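Local coordinates for NifU like protein IscU (Streptococcus pyogenes, PDB 1SU0) that probably serves as a scaffold on which the IscS desulfurase assembles iron-sulfur clusters that are then handed on to other proteins, and binds one zinc ion, at residues 33-38 with 132-137; 24-29 with 43-48; 56-61 with 77-82; 92-97 with 113-118. All blocks are in the same frame, centred on the assembly; numbering follows the deposited sequence.

Contact 1 of 4, residues 33-38 with 132-137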
loop_
_atom_site.group_PDB
_atom_site.type_symbol
_atom_site.label_atom_id
_atom_site.label_comp_id
_atom_site.label_asym_id
_atom_site.label_seq_id
_atom_site.Cartn_x
_atom_site.Cartn_y
_atom_site.Cartn_z
ATOM N N VAL A 33 11.335 -5.362 -5.081
ATOM C CA VAL A 33 11.707 -4.877 -3.759
ATOM C C VAL A 33 10.979 -5.705 -2.719
ATOM O O VAL A 33 9.740 -5.655 -2.633
ATOM C CB VAL A 33 11.355 -3.403 -3.569
ATOM C CG1 VAL A 33 11.729 -2.953 -2.165
ATOM C CG2 VAL A 33 12.062 -2.547 -4.630
ATOM N N GLN A 34 11.750 -6.447 -1.926
ATOM C CA GLN A 34 11.189 -7.309 -0.910
ATOM C C GLN A 34 11.499 -6.828 0.498
ATOM O O GLN A 34 12.652 -6.644 0.871
ATOM C CB GLN A 34 11.693 -8.734 -1.102
ATOM C CG GLN A 34 10.817 -9.570 -2.052
ATOM C CD GLN A 34 11.535 -9.935 -3.345
ATOM O OE1 GLN A 34 12.200 -9.083 -3.945
ATOM N NE2 GLN A 34 11.407 -11.194 -3.774
ATOM N N LEU A 35 10.442 -6.584 1.258
ATOM C CA LEU A 35 10.513 -6.404 2.700
ATOM C C LEU A 35 9.562 -7.365 3.424
ATOM O O LEU A 35 8.699 -7.986 2.806
ATOM C CB LEU A 35 10.137 -4.967 3.071
ATOM C CG LEU A 35 10.381 -3.857 2.048
ATOM C CD1 LEU A 35 9.969 -2.533 2.682
ATOM C CD2 LEU A 35 11.831 -3.813 1.569
ATOM N N ASN A 36 9.683 -7.451 4.744
ATOM C CA ASN A 36 8.805 -8.335 5.490
ATOM C C ASN A 36 8.405 -7.903 6.908
ATOM O O ASN A 36 8.824 -6.871 7.423
ATOM C CB ASN A 36 9.331 -9.802 5.440
ATOM C CG ASN A 36 10.670 -9.999 6.140
ATOM O OD1 ASN A 36 11.693 -10.237 5.490
ATOM N ND2 ASN A 36 10.656 -9.966 7.471
ATOM N N ASN A 37 7.571 -8.775 7.476
ATOM C CA ASN A 37 6.760 -8.637 8.690
ATOM C C ASN A 37 6.922 -7.470 9.676
ATOM O O ASN A 37 8.014 -6.937 9.877
ATOM C CB ASN A 37 6.794 -9.979 9.460
ATOM C CG ASN A 37 8.136 -10.268 10.138
ATOM O OD1 ASN A 37 9.159 -9.638 9.842
ATOM N ND2 ASN A 37 8.130 -11.242 11.058
ATOM N N PRO A 38 5.795 -7.072 10.270
ATOM C CA PRO A 38 5.804 -6.463 11.609
ATOM C C PRO A 38 6.426 -7.435 12.642
ATOM O O PRO A 38 7.241 -7.072 13.494
ATOM C CB PRO A 38 4.306 -6.266 11.916
ATOM C CG PRO A 38 3.592 -6.323 10.577
ATOM C CD PRO A 38 4.436 -7.141 9.687
ATOM N N TRP A 132 3.675 0.370 1.642
ATOM C CA TRP A 132 4.107 1.737 1.458
ATOM C C TRP A 132 5.621 1.861 1.564
ATOM O O TRP A 132 6.225 2.575 0.789
ATOM C CB TRP A 132 3.392 2.649 2.455
ATOM C CG TRP A 132 1.954 2.758 2.143
ATOM C CD1 TRP A 132 0.937 2.032 2.700
ATOM C CD2 TRP A 132 1.358 3.596 1.151
ATOM N NE1 TRP A 132 -0.254 2.378 2.119
ATOM C CE2 TRP A 132 -0.030 3.352 1.180
ATOM C CE3 TRP A 132 1.855 4.544 0.243
ATOM C CZ2 TRP A 132 -0.925 4.014 0.339
ATOM C CZ3 TRP A 132 0.965 5.195 -0.603
ATOM C CH2 TRP A 132 -0.405 4.934 -0.541
ATOM N N ASN A 133 6.224 1.116 2.483
ATOM C CA ASN A 133 7.674 1.165 2.704
ATOM C C ASN A 133 8.441 0.416 1.633
ATOM O O ASN A 133 9.581 0.746 1.348
ATOM C CB ASN A 133 8.015 0.643 4.102
ATOM C CG ASN A 133 7.342 1.460 5.210
ATOM O OD1 ASN A 133 7.468 1.146 6.389
ATOM N ND2 ASN A 133 6.577 2.484 4.821
ATOM N N ALA A 134 7.815 -0.579 1.018
ATOM C CA ALA A 134 8.437 -1.275 -0.112
ATOM C C ALA A 134 8.397 -0.352 -1.318
ATOM O O ALA A 134 9.222 -0.460 -2.223
ATOM C CB ALA A 134 7.734 -2.600 -0.417
ATOM N N LEU A 135 7.431 0.556 -1.318
ATOM C CA LEU A 135 7.361 1.577 -2.332
ATOM C C LEU A 135 8.469 2.587 -2.104
ATOM O O LEU A 135 9.201 2.905 -3.033
ATOM C CB LEU A 135 6.000 2.279 -2.311
ATOM C CG LEU A 135 5.822 3.365 -3.366
ATOM C CD1 LEU A 135 6.145 2.829 -4.742
ATOM C CD2 LEU A 135 4.407 3.888 -3.333
ATOM N N LYS A 136 8.590 3.095 -0.877
ATOM C CA LYS A 136 9.626 4.082 -0.545
ATOM C C LYS A 136 11.001 3.619 -1.039
ATOM O O LYS A 136 11.771 4.391 -1.622
ATOM C CB LYS A 136 9.686 4.304 0.964
ATOM C CG LYS A 136 8.536 5.151 1.546
ATOM C CD LYS A 136 8.962 5.625 2.924
ATOM C CE LYS A 136 7.844 6.185 3.749
ATOM N NZ LYS A 136 8.302 6.174 5.176
ATOM N N GLU A 137 11.282 2.336 -0.826
ATOM C CA GLU A 137 12.550 1.753 -1.225
ATOM C C GLU A 137 12.675 1.682 -2.745
ATOM O O GLU A 137 13.744 1.994 -3.299
ATOM C CB GLU A 137 12.717 0.364 -0.620
ATOM C CG GLU A 137 13.454 0.355 0.715
ATOM C CD GLU A 137 12.543 0.699 1.884
ATOM O OE1 GLU A 137 11.825 1.737 1.818
ATOM O OE2 GLU A 137 12.557 -0.086 2.869
#

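Contact 2 of 4, residues 24-29 with 43-48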
loop_
_atom_site.group_PDB
_atom_site.type_symbol
_atom_site.label_atom_id
_atom_site.label_comp_id
_atom_site.label_asym_id
_atom_site.label_seq_id
_atom_site.Cartn_x
_atom_site.Cartn_y
_atom_site.Cartn_z
ATOM N N HIS A 24 -1.599 -7.400 -8.879
ATOM C CA HIS A 24 -0.991 -8.550 -8.219
ATOM C C HIS A 24 -0.100 -9.262 -9.216
ATOM O O HIS A 24 -0.306 -9.157 -10.419
ATOM C CB HIS A 24 -2.071 -9.516 -7.715
ATOM C CG HIS A 24 -1.579 -10.529 -6.720
ATOM N ND1 HIS A 24 -0.861 -10.187 -5.590
ATOM C CD2 HIS A 24 -1.711 -11.879 -6.687
ATOM C CE1 HIS A 24 -0.576 -11.283 -4.904
ATOM N NE2 HIS A 24 -1.071 -12.323 -5.554
ATOM N N GLY A 25 0.859 -10.028 -8.709
ATOM C CA GLY A 25 1.889 -10.618 -9.532
ATOM C C GLY A 25 3.111 -9.720 -9.567
ATOM O O GLY A 25 3.290 -8.840 -8.711
ATOM N N GLN A 26 3.947 -9.957 -10.574
ATOM C CA GLN A 26 5.238 -9.294 -10.727
ATOM C C GLN A 26 5.400 -8.824 -12.164
ATOM O O GLN A 26 4.965 -9.503 -13.099
ATOM C CB GLN A 26 6.390 -10.265 -10.379
ATOM C CG GLN A 26 6.256 -10.988 -9.020
ATOM C CD GLN A 26 6.703 -10.146 -7.834
ATOM O OE1 GLN A 26 5.887 -9.475 -7.178
ATOM N NE2 GLN A 26 7.997 -10.192 -7.545
ATOM N N LEU A 27 6.048 -7.673 -12.324
ATOM C CA LEU A 27 6.368 -7.118 -13.632
ATOM C C LEU A 27 7.649 -7.739 -14.179
ATOM O O LEU A 27 8.559 -8.080 -13.418
ATOM C CB LEU A 27 6.552 -5.605 -13.526
ATOM C CG LEU A 27 5.392 -4.779 -12.959
ATOM C CD1 LEU A 27 5.766 -3.298 -12.962
ATOM C CD2 LEU A 27 4.101 -5.013 -13.729
ATOM N N ASP A 28 7.716 -7.859 -15.502
ATOM C CA ASP A 28 8.832 -8.525 -16.174
ATOM C C ASP A 28 10.040 -7.608 -16.350
ATOM O O ASP A 28 9.886 -6.429 -16.654
ATOM C CB ASP A 28 8.391 -9.055 -17.545
ATOM C CG ASP A 28 7.688 -10.397 -17.452
ATOM O OD1 ASP A 28 6.779 -10.526 -16.601
ATOM O OD2 ASP A 28 7.983 -11.375 -18.179
ATOM N N GLY A 29 11.238 -8.165 -16.168
ATOM C CA GLY A 29 12.486 -7.430 -16.312
ATOM C C GLY A 29 12.686 -6.302 -15.311
ATOM O O GLY A 29 13.428 -5.362 -15.591
ATOM N N VAL A 43 4.860 -10.507 3.974
ATOM C CA VAL A 43 5.987 -10.343 3.056
ATOM C C VAL A 43 5.495 -9.786 1.708
ATOM O O VAL A 43 4.367 -10.053 1.287
ATOM C CB VAL A 43 6.783 -11.654 2.800
ATOM C CG1 VAL A 43 7.078 -12.406 4.089
ATOM C CG2 VAL A 43 6.045 -12.565 1.840
ATOM N N ILE A 44 6.326 -8.991 1.043
ATOM C CA ILE A 44 5.944 -8.472 -0.254
ATOM C C ILE A 44 7.112 -8.250 -1.207
ATOM O O ILE A 44 8.157 -7.772 -0.834
ATOM C CB ILE A 44 5.135 -7.163 -0.083
ATOM C CG1 ILE A 44 4.614 -6.691 -1.444
ATOM C CG2 ILE A 44 5.990 -6.103 0.632
ATOM C CD1 ILE A 44 3.546 -5.651 -1.344
ATOM N N SER A 45 6.881 -8.600 -2.455
ATOM C CA SER A 45 7.809 -8.382 -3.525
ATOM C C SER A 45 7.053 -7.401 -4.377
ATOM O O SER A 45 5.993 -7.726 -4.904
ATOM C CB SER A 45 8.066 -9.692 -4.260
ATOM O OG SER A 45 8.968 -9.545 -5.331
ATOM N N LEU A 46 7.592 -6.192 -4.470
ATOM C CA LEU A 46 6.955 -5.090 -5.141
ATOM C C LEU A 46 7.858 -4.663 -6.299
ATOM O O LEU A 46 8.848 -3.965 -6.088
ATOM C CB LEU A 46 6.777 -3.944 -4.131
ATOM C CG LEU A 46 5.786 -2.793 -4.382
ATOM C CD1 LEU A 46 6.486 -1.462 -4.382
ATOM C CD2 LEU A 46 4.969 -2.969 -5.659
ATOM N N THR A 47 7.536 -5.117 -7.507
ATOM C CA THR A 47 8.182 -4.616 -8.720
ATOM C C THR A 47 7.556 -3.288 -9.138
ATOM O O THR A 47 6.337 -3.205 -9.288
ATOM C CB THR A 47 8.022 -5.598 -9.883
ATOM O OG1 THR A 47 6.635 -5.875 -10.094
ATOM C CG2 THR A 47 8.669 -6.946 -9.572
ATOM N N VAL A 48 8.375 -2.259 -9.342
ATOM C CA VAL A 48 7.852 -0.979 -9.823
ATOM C C VAL A 48 8.575 -0.519 -11.084
ATOM O O VAL A 48 9.812 -0.500 -11.153
ATOM C CB VAL A 48 7.938 0.132 -8.767
ATOM C CG1 VAL A 48 7.338 1.423 -9.299
ATOM C CG2 VAL A 48 7.217 -0.288 -7.500
#

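Contact 3 of 4, residues 56-61 with 77-82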
loop_
_atom_site.group_PDB
_atom_site.type_symbol
_atom_site.label_atom_id
_atom_site.label_comp_id
_atom_site.label_asym_id
_atom_site.label_seq_id
_atom_site.Cartn_x
_atom_site.Cartn_y
_atom_site.Cartn_z
ATOM N N GLU A 56 5.110 4.173 -14.323
ATOM C CA GLU A 56 4.443 3.545 -15.467
ATOM C C GLU A 56 3.503 2.449 -14.966
ATOM O O GLU A 56 2.298 2.494 -15.212
ATOM C CB GLU A 56 5.486 2.949 -16.438
ATOM C CG GLU A 56 5.198 3.134 -17.933
ATOM C CD GLU A 56 4.248 2.099 -18.524
ATOM O OE1 GLU A 56 4.027 1.031 -17.898
ATOM O OE2 GLU A 56 3.731 2.353 -19.641
ATOM N N ASP A 57 4.066 1.476 -14.256
ATOM C CA ASP A 57 3.293 0.347 -13.738
ATOM C C ASP A 57 3.868 -0.214 -12.425
ATOM O O ASP A 57 5.021 0.056 -12.067
ATOM C CB ASP A 57 3.178 -0.763 -14.805
ATOM C CG ASP A 57 1.909 -1.617 -14.646
ATOM O OD1 ASP A 57 1.937 -2.806 -15.040
ATOM O OD2 ASP A 57 0.843 -1.195 -14.138
ATOM N N ILE A 58 3.039 -0.992 -11.728
ATOM C CA ILE A 58 3.367 -1.555 -10.416
ATOM C C ILE A 58 2.639 -2.881 -10.174
ATOM O O ILE A 58 1.524 -3.091 -10.662
ATOM C CB ILE A 58 3.019 -0.533 -9.307
ATOM C CG1 ILE A 58 3.553 -0.977 -7.954
ATOM C CG2 ILE A 58 1.498 -0.235 -9.254
ATOM C CD1 ILE A 58 3.571 0.160 -6.948
ATOM N N ALA A 59 3.290 -3.764 -9.418
ATOM C CA ALA A 59 2.781 -5.097 -9.138
ATOM C C ALA A 59 3.392 -5.654 -7.859
ATOM O O ALA A 59 4.543 -5.345 -7.515
ATOM C CB ALA A 59 3.079 -6.036 -10.303
ATOM N N PHE A 60 2.615 -6.482 -7.164
ATOM C CA PHE A 60 3.057 -7.067 -5.908
ATOM C C PHE A 60 2.550 -8.491 -5.648
ATOM O O PHE A 60 1.524 -8.944 -6.170
ATOM C CB PHE A 60 2.689 -6.178 -4.722
ATOM C CG PHE A 60 1.352 -6.491 -4.142
ATOM C CD1 PHE A 60 1.235 -7.372 -3.068
ATOM C CD2 PHE A 60 0.193 -5.932 -4.700
ATOM C CE1 PHE A 60 -0.003 -7.696 -2.554
ATOM C CE2 PHE A 60 -1.037 -6.237 -4.195
ATOM C CZ PHE A 60 -1.144 -7.123 -3.118
ATOM N N ALA A 61 3.303 -9.167 -4.795
ATOM C CA ALA A 61 3.027 -10.528 -4.426
ATOM C C ALA A 61 3.616 -10.773 -3.047
ATOM O O ALA A 61 4.593 -10.136 -2.657
ATOM C CB ALA A 61 3.631 -11.470 -5.440
ATOM N N ASP A 77 -3.115 1.098 -6.241
ATOM C CA ASP A 77 -4.098 1.924 -6.885
ATOM C C ASP A 77 -3.741 3.398 -6.670
ATOM O O ASP A 77 -3.908 4.223 -7.573
ATOM C CB ASP A 77 -5.482 1.679 -6.287
ATOM C CG ASP A 77 -6.165 0.433 -6.812
ATOM O OD1 ASP A 77 -5.645 -0.276 -7.692
ATOM O OD2 ASP A 77 -7.280 0.101 -6.375
ATOM N N ALA A 78 -3.267 3.719 -5.466
ATOM C CA ALA A 78 -3.077 5.111 -5.042
ATOM C C ALA A 78 -1.863 5.783 -5.645
ATOM O O ALA A 78 -1.805 7.009 -5.692
ATOM C CB ALA A 78 -2.968 5.197 -3.513
ATOM N N VAL A 79 -0.886 4.997 -6.067
ATOM C CA VAL A 79 0.413 5.537 -6.445
ATOM C C VAL A 79 0.710 5.427 -7.939
ATOM O O VAL A 79 1.649 6.056 -8.438
ATOM C CB VAL A 79 1.552 4.858 -5.642
ATOM C CG1 VAL A 79 1.300 5.000 -4.147
ATOM C CG2 VAL A 79 1.733 3.410 -6.041
ATOM N N ILE A 80 -0.084 4.625 -8.639
ATOM C CA ILE A 80 0.187 4.309 -10.025
ATOM C C ILE A 80 0.156 5.607 -10.823
ATOM O O ILE A 80 -0.859 6.312 -10.877
ATOM C CB ILE A 80 -0.806 3.209 -10.558
ATOM C CG1 ILE A 80 -0.258 2.506 -11.810
ATOM C CG2 ILE A 80 -2.203 3.758 -10.798
ATOM C CD1 ILE A 80 0.266 3.411 -12.869
ATOM N N GLY A 81 1.313 5.927 -11.397
ATOM C CA GLY A 81 1.482 7.070 -12.267
ATOM C C GLY A 81 1.678 8.357 -11.522
ATOM O O GLY A 81 1.153 9.381 -11.969
ATOM N N LYS A 82 2.453 8.340 -10.429
ATOM C CA LYS A 82 2.570 9.534 -9.580
ATOM C C LYS A 82 3.918 10.250 -9.669
ATOM O O LYS A 82 4.033 11.199 -10.447
ATOM C CB LYS A 82 2.205 9.209 -8.126
ATOM C CG LYS A 82 0.709 8.989 -7.908
ATOM C CD LYS A 82 -0.069 10.295 -7.944
ATOM C CE LYS A 82 -1.514 10.104 -7.544
ATOM N NZ LYS A 82 -2.220 9.276 -8.542
#

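Contact 4 of 4, residues 92-97 with 113-118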
loop_
_atom_site.group_PDB
_atom_site.type_symbol
_atom_site.label_atom_id
_atom_site.label_comp_id
_atom_site.label_asym_id
_atom_site.label_seq_id
_atom_site.Cartn_x
_atom_site.Cartn_y
_atom_site.Cartn_z
ATOM N N ASP A 92 3.654 9.236 3.353
ATOM C CA ASP A 92 3.648 10.007 4.574
ATOM C C ASP A 92 2.226 10.232 5.068
ATOM O O ASP A 92 1.977 10.116 6.250
ATOM C CB ASP A 92 4.388 11.344 4.365
ATOM C CG ASP A 92 5.918 11.176 4.371
ATOM O OD1 ASP A 92 6.592 12.219 4.403
ATOM O OD2 ASP A 92 6.546 10.074 4.357
ATOM N N ILE A 93 1.302 10.535 4.158
ATOM C CA ILE A 93 -0.108 10.752 4.505
ATOM C C ILE A 93 -0.749 9.511 5.112
ATOM O O ILE A 93 -1.483 9.588 6.093
ATOM C CB ILE A 93 -0.934 11.237 3.268
ATOM C CG1 ILE A 93 -0.609 12.709 2.944
ATOM C CG2 ILE A 93 -2.435 11.119 3.507
ATOM C CD1 ILE A 93 -0.890 13.096 1.489
ATOM N N PHE A 94 -0.459 8.370 4.526
ATOM C CA PHE A 94 -1.008 7.117 4.993
ATOM C C PHE A 94 -0.485 6.770 6.390
ATOM O O PHE A 94 -1.236 6.514 7.332
ATOM C CB PHE A 94 -0.624 6.002 4.028
ATOM C CG PHE A 94 -1.226 4.687 4.395
ATOM C CD1 PHE A 94 -2.442 4.314 3.877
ATOM C CD2 PHE A 94 -0.601 3.856 5.299
ATOM C CE1 PHE A 94 -3.011 3.126 4.238
ATOM C CE2 PHE A 94 -1.159 2.683 5.659
ATOM C CZ PHE A 94 -2.363 2.309 5.132
ATOM N N SER A 95 0.831 6.756 6.482
ATOM C CA SER A 95 1.557 6.539 7.713
ATOM C C SER A 95 1.042 7.414 8.855
ATOM O O SER A 95 0.879 6.925 9.969
ATOM C CB SER A 95 3.034 6.826 7.465
ATOM O OG SER A 95 3.811 6.153 8.410
ATOM N N GLU A 96 0.753 8.683 8.576
ATOM C CA GLU A 96 0.205 9.588 9.588
ATOM C C GLU A 96 -1.239 9.318 9.908
ATOM O O GLU A 96 -1.680 9.561 11.020
ATOM C CB GLU A 96 0.248 11.027 9.106
ATOM C CG GLU A 96 1.590 11.698 9.170
ATOM C CD GLU A 96 1.602 12.929 8.302
ATOM O OE1 GLU A 96 2.719 13.293 7.880
ATOM O OE2 GLU A 96 0.501 13.517 8.031
ATOM N N MET A 97 -1.996 8.891 8.913
ATOM C CA MET A 97 -3.389 8.539 9.124
ATOM C C MET A 97 -3.531 7.328 10.083
ATOM O O MET A 97 -4.380 7.311 10.969
ATOM C CB MET A 97 -4.050 8.228 7.788
ATOM C CG MET A 97 -5.497 7.750 7.905
ATOM S SD MET A 97 -6.193 7.106 6.203
ATOM C CE MET A 97 -5.292 5.378 6.023
ATOM N N GLU A 113 -8.010 4.829 2.119
ATOM C CA GLU A 113 -8.545 5.685 3.151
ATOM C C GLU A 113 -9.387 4.904 4.160
ATOM O O GLU A 113 -9.571 5.343 5.295
ATOM C CB GLU A 113 -9.361 6.798 2.512
ATOM C CG GLU A 113 -9.677 7.904 3.466
ATOM C CD GLU A 113 -10.592 8.967 2.868
ATOM O OE1 GLU A 113 -10.913 9.900 3.635
ATOM O OE2 GLU A 113 -11.009 8.860 1.671
ATOM N N LEU A 114 -9.877 3.744 3.731
ATOM C CA LEU A 114 -10.653 2.840 4.562
ATOM C C LEU A 114 -9.877 2.212 5.681
ATOM O O LEU A 114 -10.473 1.597 6.560
ATOM C CB LEU A 114 -11.253 1.725 3.692
ATOM C CG LEU A 114 -12.297 2.191 2.656
ATOM C CD1 LEU A 114 -12.943 0.998 1.999
ATOM C CD2 LEU A 114 -13.356 3.102 3.258
ATOM N N LEU A 115 -8.555 2.328 5.640
ATOM C CA LEU A 115 -7.714 1.770 6.676
ATOM C C LEU A 115 -7.373 2.775 7.751
ATOM O O LEU A 115 -6.521 2.506 8.584
ATOM C CB LEU A 115 -6.421 1.180 6.080
ATOM C CG LEU A 115 -6.597 0.038 5.083
ATOM C CD1 LEU A 115 -5.221 -0.515 4.772
ATOM C CD2 LEU A 115 -7.535 -1.054 5.616
ATOM N N ALA A 116 -8.049 3.910 7.769
ATOM C CA ALA A 116 -7.925 4.836 8.883
ATOM C C ALA A 116 -8.117 4.134 10.241
ATOM O O ALA A 116 -7.488 4.496 11.236
ATOM C CB ALA A 116 -8.908 5.965 8.738
ATOM N N GLY A 117 -8.957 3.107 10.276
ATOM C CA GLY A 117 -9.250 2.414 11.508
ATOM C C GLY A 117 -8.112 1.627 12.134
ATOM O O GLY A 117 -8.244 1.162 13.257
ATOM N N VAL A 118 -6.996 1.463 11.432
ATOM C CA VAL A 118 -5.910 0.639 11.967
ATOM C C VAL A 118 -5.090 1.410 12.999
ATOM O O VAL A 118 -4.325 0.802 13.757
ATOM C CB VAL A 118 -4.973 0.028 10.883
ATOM C CG1 VAL A 118 -5.767 -0.509 9.679
ATOM C CG2 VAL A 118 -3.959 0.988 10.462
#

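Contact 1 of 4, residues 33-38 with 132-137
Leu35 and Val33, on the edge strand 33-36, lean against one face of the C-terminal helix 122-139 and meet it at Ala134. Leu35 does most of the touching: its CD1 methyl comes down on the helix backbone at the peptide joining Asn133 to Ala134, with CD1 3.4 Å from Ala134 N. The same methyl is equally near Ala134 CA, closer than carbons usually pack, while Leu35 CG lies 3.8 Å from Ala134 CB. The small Ala134 side chain lies beside this branch, which touches the helix main chain itself. Val33 sits two residues earlier on the same face of the strand. Its CG1, trans to the backbone N (chi1 179°), reaches over to Ala134 O at 3.5 Å and to Glu137 CB at 3.8 Å, and the valine and glutamate side chains stand roughly perpendicular to each other. Glu137 bends at chi2 (82°), and its OE2 lies 3.6 Å from Leu35 CD1; the aliphatic foot of the same residue serves Val33. Strand and helix segments run in roughly opposed directions, at 142°, with their axes 8.2 Å apart. On the inner side Ala134 also touches Ile44 and Leu46 of strand 43-50. The chemistry across this pair is therefore mainly apolar, a branched side chain set on a small one; at the outer margin the OE2 side of the Glu137 carboxylate lies against Leu35, so a partly exposed apolar branch packs beside a charged group.

Contact 2 of 4, residues 24-29 with 43-48
Leu27 and Thr47 join an irregular loop to the middle strand of the sheet through a nearly straight hydrogen bond, Leu27 N to Thr47 OG1, at 2.9 Å and 167°. The threonine rotamer makes this possible. With chi1 at 56°, OG1 sits between its own backbone N and carbonyl carbon, and CG2 is turned to the side where Gln26 passes. The buried hydroxyl is engaged a second time, in a weak hydrogen bond with Ala59 O of the adjacent strand 55-63. Leu27 lays its side chain over the same group: CG is 3.3 Å from Thr47 OG1, and CD1 continues to 3.7 Å from Thr47 O. The leucine branch also touches Asp57 of strand 55-63. Gln26 passes Thr47 with its CB 4.1 Å from Thr47 CG2; beyond that a fold at chi2 (-81°) curls the chain back over the strand and brings CD to 3.9 Å from Ser45 CB. Ala32 touches Gln26, Ser45 and Thr47. Such a loop, crossing one face of the three-stranded antiparallel sheet while helix 122-139 packs on the other, belongs to the alpha+beta fold of NifU-type scaffold proteins.

Contact 3 of 4, residues 56-61 with 77-82
This contact belongs to the sheet-helix interface of the fold, where strand 55-63 lies against the C-terminal end of helix 66-79 and the turn that follows it. Near its start the strand carries a classic beta bulge, Glu56 and Asp57 both facing Lys49 of strand 43-50, and the chain leaves the helix in a type II beta turn from Val79 to Lys82, with Gly81 at positive phi. Ile58 and Ile80 are the main partners, flanked by Val79. Ile58 points toward the helix with CG1 anti to the main-chain N (chi1 -171°), and the extended chi2 carries CD1 to 3.8 Å from Val79 CG2; the two side chains stand at about a right angle. The other branch of the same residue, CG2, lies 4.1 Å from Ile80 CG1, where the two isoleucines pass alongside each other in opposite directions. Ile80 itself turns at chi2 (-48°), which brings its CD1 methyl toward the beginning of the strand, 4.4 Å from Asp57 CA and close to the Glu56 carbonyl. Ile58 thus serves two neighbours with two branches, one reaching the last helical residue and one the first residue beyond the helix. Behind this layer, Ile58 also touches Leu46 and Val48 of the next strand and Met75 and Thr76 of the helix, while Val79 reaches Trp132 and Leu135 of helix 122-139. Across the two segments the grip comes from branched aliphatic carbons rather than from polar groups: dispersion and the burial of Ile58 and Val79 hold the turn against the bulged end of the strand, and Glu56 and Asp57 leave the backbone pointing away from the turn.

Contact 4 of 4, residues 92-97 with 113-118
Phe94 presents the edge of its ring to Leu115: the leucine CD1 methyl lies close to the ring plane, 4.0 Å from CZ, so it meets the rim of the phenyl group rather than covering it. The indole of Trp132, from helix 122-139, stacks with the phenyl ring. A trans first torsion (chi1 -176°) sends the Phe94 ring out from the helix toward the segment 113-118. Met97, one helical turn further along, makes the larger share of the contact. Its chain is extended until the last torsion, where a bend (chi3 74°) turns CE inward over the backbone between Leu115 and Ala116, 3.6 Å from Ala116 N and 3.8 Å from Leu115 C. Farther back along the side chain, SD and CG each lie 3.9 Å from Ala116 CB, and SD is also 3.9 Å from Glu113 O. The thioether thus lies alongside the small Ala116, and the methionine end meets the main chain of the largely 3-10 segment 113-118. Leu115, about 8 Å from Cys127 between side chains, also touches Ser71 and Met74 of helix 66-79. The contact thereby joins the end of helix 84-97 to the connection that leads into helix 122-139, with helix 66-79 beside Phe94 and Leu115, and Leu114 reaching helix 8-19 through Tyr10 and Val13.

How the contacts relate
From the N terminus, the loop 24-29 comes first, then strand 33-36, then strand 43-50, so contact 2 closes a short loop that contact 1 crosses: 33-38 lies inside it, while its partner 132-137 comes near the end of the chain. Contact 3 follows, joining strand 55-63 to the end of helix 66-79, and contact 4 joins helix 84-97 to the segment 113-118. Both are nested in the long loop closed by contact 1, and they lie in series, on opposite sides of the chain's centre. Contacts 1, 2 and 3 share the sheet through its neighbouring strands; Trp132 connects contact 1 with Val79 of contact 3 and with Phe94 of contact 4.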